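Local coordinates for protein glycerophosphodiester phosphodiesterase (Parabacteroides distasonis, PDB 3NO3) that belongs to the glycerophosphodiester phosphodiesterase family of TIM-barrel proteins and holds a magnesium ion at the mouth of its barrel, at residues A[8-13]-A[220-225]; A[38-43]-A[100-105]. All blocks are in the same frame, centred on the assembly; numbering follows the deposited sequence.

In the fold
Strand 6-9 starts the barrel near the N terminus. Strand 37-44 lies beside it and, in interaction 2, pairs with strand 99-104; the 56 residues that separate 38-43 from 100-105 include helix 85-94. The chain then continues round the barrel to strand 220-223, which returns to strand 6-9 in interaction 1, an example of the rule that a TIM barrel is closed by pairing its first strand with its last. Here 206 residues lie between 8-13 and 220-225, and interaction 2 is nested inside that loop. The two contacts share one curled sheet, their centres about 12 Å apart, and meet directly where the backbone N of Arg11 approaches the carboxylate of Glu39.

Interaction 1 (A[8-13]-A[220-225]); sequences IAHRGY and FITTDL
The seam of the barrel, where the first strand meets the last, is made here by Ile8 and Ala9 running parallel to Thr222 and Thr223. Ile8 pairs through both its N and its O: the N gives a nearly straight bond to Ile221 O (2.9 Å, 169° at the hydrogen), and the O receives Thr223 N at 3.0 Å. Two residues on, His10 N reaches Thr223 O at 3.0 Å.

Ile8 CD1 rests on Phe220 CB (3.6 Å), while Ile8 CG2 lies by Thr222 OG1, a hydroxyl whose hydrogen bond is with Asn200. As in TIM barrels generally, the loops after the C-terminal strand ends carry the site, and here His10 and Asp224 follow directly on the paired strands. With CG of His10 swung opposite the backbone N (chi1 -172°), ND1 comes alongside the Asp224 carboxylate. ND1 donates to Asp224 OD1 at 2.9 Å; the acceptor lies in the ring plane and is approached on its syn side, somewhat out of the carboxylate plane, the two planes being 36° apart. Trp14 NE1 is a second donor to the same oxygen, so the carboxylate is gripped from two residues and in turn fixes the rotation of the imidazole. On the ring's other nitrogen, NE2 bonds to a bound glycerol. Thr222 CG2 packs against His10 CD2 at 3.5 Å, and Arg11 CG covers one face of the imidazole. Beyond the strand, Thr223 OG1, which also hydrogen-bonds to Val204 O, accepts Leu225 N in an ST turn that leads into helix 226-236.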
loop_
_atom_site.group_PDB
_atom_site.type_symbol
_atom_site.label_atom_id
_atom_site.label_comp_id
_atom_site.label_asym_id
_atom_site.label_seq_id
_atom_site.Cartn_x
_atom_site.Cartn_y
_atom_site.Cartn_z
ATOM N N ILE A 8 -6.652 -5.294 3.853
ATOM C CA ILE A 8 -5.299 -4.738 3.819
ATOM C C ILE A 8 -5.040 -3.937 5.107
ATOM O O ILE A 8 -5.748 -2.965 5.405
ATOM C CB ILE A 8 -5.086 -3.860 2.573
ATOM C CG1 ILE A 8 -5.072 -4.750 1.339
ATOM C CG2 ILE A 8 -3.780 -3.040 2.667
ATOM C CD1 ILE A 8 -5.275 -4.037 0.025
ATOM N N ALA A 9 -4.026 -4.368 5.867
ATOM C CA ALA A 9 -3.548 -3.676 7.049
ATOM C C ALA A 9 -2.702 -2.481 6.647
ATOM O O ALA A 9 -1.519 -2.635 6.268
ATOM C CB ALA A 9 -2.735 -4.630 7.943
ATOM N N HIS A 10 -3.310 -1.296 6.734
ATOM C CA HIS A 10 -2.678 -0.016 6.430
ATOM C C HIS A 10 -1.477 0.190 7.367
ATOM O O HIS A 10 -1.667 0.178 8.597
ATOM C CB HIS A 10 -3.692 1.119 6.709
ATOM C CG HIS A 10 -3.235 2.477 6.254
ATOM N ND1 HIS A 10 -3.219 3.586 7.080
ATOM C CD2 HIS A 10 -2.876 2.914 5.020
ATOM C CE1 HIS A 10 -2.850 4.639 6.370
ATOM N NE2 HIS A 10 -2.601 4.253 5.128
ATOM N N ARG A 11 -0.280 0.368 6.787
ATOM C CA ARG A 11 1.009 0.512 7.542
ATOM C C ARG A 11 1.348 -0.733 8.382
ATOM O O ARG A 11 2.066 -0.639 9.369
ATOM C CB ARG A 11 1.030 1.796 8.389
ATOM C CG ARG A 11 0.758 3.040 7.520
ATOM C CD ARG A 11 0.665 4.336 8.254
ATOM N NE ARG A 11 0.158 5.375 7.352
ATOM C CZ ARG A 11 -0.078 6.654 7.699
ATOM N NH1 ARG A 11 0.184 7.121 8.911
ATOM N NH2 ARG A 11 -0.544 7.484 6.804
ATOM N N GLY A 12 0.803 -1.877 7.983
ATOM C CA GLY A 12 0.832 -3.103 8.759
ATOM C C GLY A 12 -0.110 -3.065 9.923
ATOM O O GLY A 12 -0.823 -2.082 10.136
ATOM N N TYR A 13 -0.132 -4.148 10.697
ATOM C CA TYR A 13 -0.998 -4.142 11.865
ATOM C C TYR A 13 -0.247 -3.438 12.986
ATOM O O TYR A 13 0.510 -4.056 13.729
ATOM C CB TYR A 13 -1.463 -5.532 12.284
ATOM C CG TYR A 13 -2.539 -5.601 13.364
ATOM C CD1 TYR A 13 -3.328 -4.501 13.737
ATOM C CD2 TYR A 13 -2.818 -6.814 13.978
ATOM C CE1 TYR A 13 -4.317 -4.604 14.685
ATOM C CE2 TYR A 13 -3.831 -6.924 14.932
ATOM C CZ TYR A 13 -4.578 -5.809 15.276
ATOM O OH TYR A 13 -5.583 -5.914 16.207
ATOM N N PHE A 220 -10.978 -4.614 -1.995
ATOM C CA PHE A 220 -10.130 -4.457 -0.800
ATOM C C PHE A 220 -10.587 -3.303 0.066
ATOM O O PHE A 220 -11.081 -2.303 -0.440
ATOM C CB PHE A 220 -8.670 -4.241 -1.203
ATOM C CG PHE A 220 -8.118 -5.284 -2.143
ATOM C CD1 PHE A 220 -7.870 -6.561 -1.700
ATOM C CD2 PHE A 220 -7.807 -4.973 -3.488
ATOM C CE1 PHE A 220 -7.363 -7.535 -2.578
ATOM C CE2 PHE A 220 -7.291 -5.927 -4.336
ATOM C CZ PHE A 220 -7.087 -7.206 -3.898
ATOM N N ILE A 221 -10.440 -3.472 1.378
ATOM C CA ILE A 221 -10.544 -2.395 2.341
ATOM C C ILE A 221 -9.165 -2.212 3.016
ATOM O O ILE A 221 -8.633 -3.180 3.565
ATOM C CB ILE A 221 -11.585 -2.689 3.394
ATOM C CG1 ILE A 221 -13.016 -2.501 2.838
ATOM C CG2 ILE A 221 -11.417 -1.759 4.603
ATOM C CD1 ILE A 221 -14.091 -2.964 3.863
ATOM N N THR A 222 -8.635 -0.990 2.968
ATOM C CA THR A 222 -7.383 -0.600 3.619
ATOM C C THR A 222 -7.765 0.070 4.918
ATOM O O THR A 222 -8.518 1.051 4.923
ATOM C CB THR A 222 -6.523 0.329 2.728
ATOM O OG1 THR A 222 -6.119 -0.398 1.573
ATOM C CG2 THR A 222 -5.248 0.829 3.474
ATOM N N THR A 223 -7.289 -0.467 6.032
ATOM C CA THR A 223 -7.797 -0.056 7.347
ATOM C C THR A 223 -6.714 -0.083 8.421
ATOM O O THR A 223 -5.796 -0.902 8.351
ATOM C CB THR A 223 -8.974 -0.992 7.791
ATOM O OG1 THR A 223 -9.439 -0.618 9.104
ATOM C CG2 THR A 223 -8.541 -2.451 7.803
ATOM N N ASP A 224 -6.864 0.795 9.422
ATOM C CA ASP A 224 -6.065 0.723 10.677
ATOM C C ASP A 224 -6.644 -0.220 11.730
ATOM O O ASP A 224 -6.019 -0.373 12.775
ATOM C CB ASP A 224 -5.886 2.117 11.307
ATOM C CG ASP A 224 -5.063 3.078 10.428
ATOM O OD1 ASP A 224 -4.181 2.622 9.656
ATOM O OD2 ASP A 224 -5.289 4.307 10.542
ATOM N N LEU A 225 -7.826 -0.798 11.493
ATOM C CA LEU A 225 -8.459 -1.773 12.414
ATOM C C LEU A 225 -8.774 -3.066 11.648
ATOM O O LEU A 225 -9.938 -3.416 11.489
ATOM C CB LEU A 225 -9.733 -1.161 13.038
ATOM C CG LEU A 225 -9.536 0.087 13.932
ATOM C CD1 LEU A 225 -10.900 0.721 14.365
ATOM C CD2 LEU A 225 -8.740 -0.233 15.178
HETATM O O HOH W 1 -3.185 5.777 9.551
HETATM O O HOH W 2 -3.582 -1.717 9.960
#

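Interaction 2 (A[38-43]-A[100-105]). With MG (magnesium ion), chain B.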
loop_
_atom_site.group_PDB
_atom_site.type_symbol
_atom_site.label_atom_id
_atom_site.label_comp_id
_atom_site.label_asym_id
_atom_site.label_seq_id
_atom_site.Cartn_x
_atom_site.Cartn_y
_atom_site.Cartn_z
ATOM N N SER A 38 -0.428 -6.408 3.564
ATOM C CA SER A 38 0.201 -5.446 4.458
ATOM C C SER A 38 0.762 -4.305 3.610
ATOM O O SER A 38 1.604 -4.529 2.729
ATOM C CB SER A 38 1.309 -6.099 5.280
ATOM O OG SER A 38 1.548 -5.365 6.486
ATOM N N GLU A 39 0.286 -3.087 3.888
ATOM C CA GLU A 39 0.693 -1.876 3.172
ATOM C C GLU A 39 1.830 -1.170 3.906
ATOM O O GLU A 39 1.923 -1.201 5.155
ATOM C CB GLU A 39 -0.512 -0.959 2.979
ATOM C CG GLU A 39 -0.254 0.266 2.112
ATOM C CD GLU A 39 0.034 1.556 2.863
ATOM O OE1 GLU A 39 0.157 1.605 4.117
ATOM O OE2 GLU A 39 0.053 2.621 2.170
ATOM N N PHE A 40 2.709 -0.575 3.106
ATOM C CA PHE A 40 3.833 0.173 3.628
ATOM C C PHE A 40 4.276 1.263 2.646
ATOM O O PHE A 40 4.032 1.144 1.442
ATOM C CB PHE A 40 4.965 -0.812 4.025
ATOM C CG PHE A 40 5.422 -1.668 2.906
ATOM C CD1 PHE A 40 6.445 -1.249 2.072
ATOM C CD2 PHE A 40 4.825 -2.898 2.655
ATOM C CE1 PHE A 40 6.849 -2.049 1.021
ATOM C CE2 PHE A 40 5.239 -3.689 1.606
ATOM C CZ PHE A 40 6.257 -3.256 0.789
ATOM N N ASP A 41 4.921 2.315 3.187
ATOM C CA ASP A 41 5.270 3.500 2.437
ATOM C C ASP A 41 6.775 3.597 2.211
ATOM O O ASP A 41 7.560 3.408 3.138
ATOM C CB ASP A 41 4.787 4.722 3.188
ATOM C CG ASP A 41 3.342 4.630 3.532
ATOM O OD1 ASP A 41 2.529 4.568 2.585
ATOM O OD2 ASP A 41 2.963 4.654 4.725
ATOM N N VAL A 42 7.174 3.893 0.982
ATOM C CA VAL A 42 8.592 3.832 0.588
ATOM C C VAL A 42 9.087 5.179 0.025
ATOM O O VAL A 42 8.420 5.770 -0.814
ATOM C CB VAL A 42 8.810 2.719 -0.410
ATOM C CG1 VAL A 42 10.346 2.618 -0.817
ATOM C CG2 VAL A 42 8.267 1.371 0.154
ATOM N N HIS A 43 10.251 5.639 0.514
ATOM C CA HIS A 43 10.982 6.796 -0.024
ATOM C C HIS A 43 12.387 6.370 -0.489
ATOM O O HIS A 43 12.985 5.452 0.075
ATOM C CB HIS A 43 11.261 7.821 1.050
ATOM C CG HIS A 43 10.069 8.385 1.732
ATOM N ND1 HIS A 43 9.553 9.617 1.409
ATOM C CD2 HIS A 43 9.366 7.946 2.805
ATOM C CE1 HIS A 43 8.538 9.883 2.212
ATOM N NE2 HIS A 43 8.395 8.880 3.060
ATOM N N LEU A 100 2.118 -7.926 -0.517
ATOM C CA LEU A 100 2.849 -6.720 -0.163
ATOM C C LEU A 100 2.272 -5.553 -0.949
ATOM O O LEU A 100 2.338 -5.544 -2.161
ATOM C CB LEU A 100 4.342 -6.940 -0.418
ATOM C CG LEU A 100 4.930 -8.171 0.316
ATOM C CD1 LEU A 100 6.398 -8.216 0.066
ATOM C CD2 LEU A 100 4.643 -8.100 1.873
ATOM N N ILE A 101 1.650 -4.600 -0.248
ATOM C CA ILE A 101 1.010 -3.448 -0.860
ATOM C C ILE A 101 1.975 -2.262 -0.701
ATOM O O ILE A 101 2.048 -1.645 0.334
ATOM C CB ILE A 101 -0.395 -3.151 -0.267
ATOM C CG1 ILE A 101 -1.282 -4.414 -0.238
ATOM C CG2 ILE A 101 -1.059 -2.055 -1.066
ATOM C CD1 ILE A 101 -1.499 -5.131 -1.580
ATOM N N PHE A 102 2.738 -1.982 -1.756
ATOM C CA PHE A 102 3.935 -1.155 -1.731
ATOM C C PHE A 102 3.493 0.209 -2.210
ATOM O O PHE A 102 3.230 0.368 -3.399
ATOM C CB PHE A 102 4.921 -1.822 -2.715
ATOM C CG PHE A 102 6.320 -1.224 -2.825
ATOM C CD1 PHE A 102 6.576 0.115 -3.172
ATOM C CD2 PHE A 102 7.413 -2.072 -2.715
ATOM C CE1 PHE A 102 7.860 0.577 -3.340
ATOM C CE2 PHE A 102 8.700 -1.611 -2.869
ATOM C CZ PHE A 102 8.930 -0.299 -3.169
ATOM N N GLU A 103 3.381 1.174 -1.298
ATOM C CA GLU A 103 3.157 2.559 -1.683
ATOM C C GLU A 103 4.493 3.263 -1.949
ATOM O O GLU A 103 5.276 3.467 -1.012
ATOM C CB GLU A 103 2.337 3.351 -0.660
ATOM C CG GLU A 103 2.093 4.767 -1.185
ATOM C CD GLU A 103 1.205 5.657 -0.317
ATOM O OE1 GLU A 103 0.479 5.173 0.582
ATOM O OE2 GLU A 103 1.195 6.864 -0.599
ATOM N N LEU A 104 4.748 3.666 -3.188
ATOM C CA LEU A 104 5.894 4.573 -3.427
ATOM C C LEU A 104 5.403 6.007 -3.166
ATOM O O LEU A 104 4.462 6.495 -3.827
ATOM C CB LEU A 104 6.473 4.460 -4.833
ATOM C CG LEU A 104 7.787 5.179 -5.106
ATOM C CD1 LEU A 104 8.954 4.658 -4.152
ATOM C CD2 LEU A 104 8.153 5.070 -6.631
ATOM N N LYS A 105 6.050 6.677 -2.226
ATOM C CA LYS A 105 5.760 8.093 -1.924
ATOM C C LYS A 105 6.146 8.973 -3.087
ATOM O O LYS A 105 6.999 8.600 -3.909
ATOM C CB LYS A 105 6.522 8.521 -0.691
ATOM C CG LYS A 105 6.114 7.779 0.598
ATOM C CD LYS A 105 4.706 8.142 1.102
ATOM C CE LYS A 105 4.520 9.641 1.458
ATOM N NZ LYS A 105 3.349 9.792 2.388
HETATM MG MG MG B . 0.452 4.661 2.515
HETATM O O HOH W 3 0.426 4.218 4.623
HETATM O O HOH W 4 0.564 6.707 3.136
#
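Glu39, Asp41 and Glu103 reach from two neighbouring parallel strands to one magnesium ion. Glu39 OE2 and Asp41 OD1 each bind it at 2.1 Å, and Glu103 OE1 at 2.0 Å; two waters and a further atom complete the shell. The Glu103 chain is extended, whereas that of Glu39 bends at chi2 (-98°), and the two glutamates, equal in length but differently placed, thereby converge on the metal with Asp41. The planes of Asp41 and Glu103 stand nearly perpendicular, 86° apart. One metal-bound water donates to Glu39 OE1 and Asp41 OD2, tying together the non-coordinating oxygens of these two residues; Arg11 N and Asn22 ND2 respectively are their second-shell partners. The ion probably offsets the repulsion of the three crowded carboxylates.

Five backbone hydrogen bonds fix the register, from Ile101 N to Ser38 O through Lys105 N to Val42 O (2.9 Å).

Apolar contacts occupy the face opposite the metal. Phe40 CE1 meets Phe102 CD2 at 3.8 Å, their rings oblique at 59°, and Val42 CG2 sits over one face of the Phe102 ring, 3.9 Å from its centroid. Helices 85-94 and 110-126 cover this layer. Just past strand 99-104, Lys105 CG lies over the His43 ring in a CH-pi contact (3.7 Å to the centroid).

Metal-binding carboxylates on the inner face and mostly apolar side chains against the helices characterise a TIM barrel with a metal site.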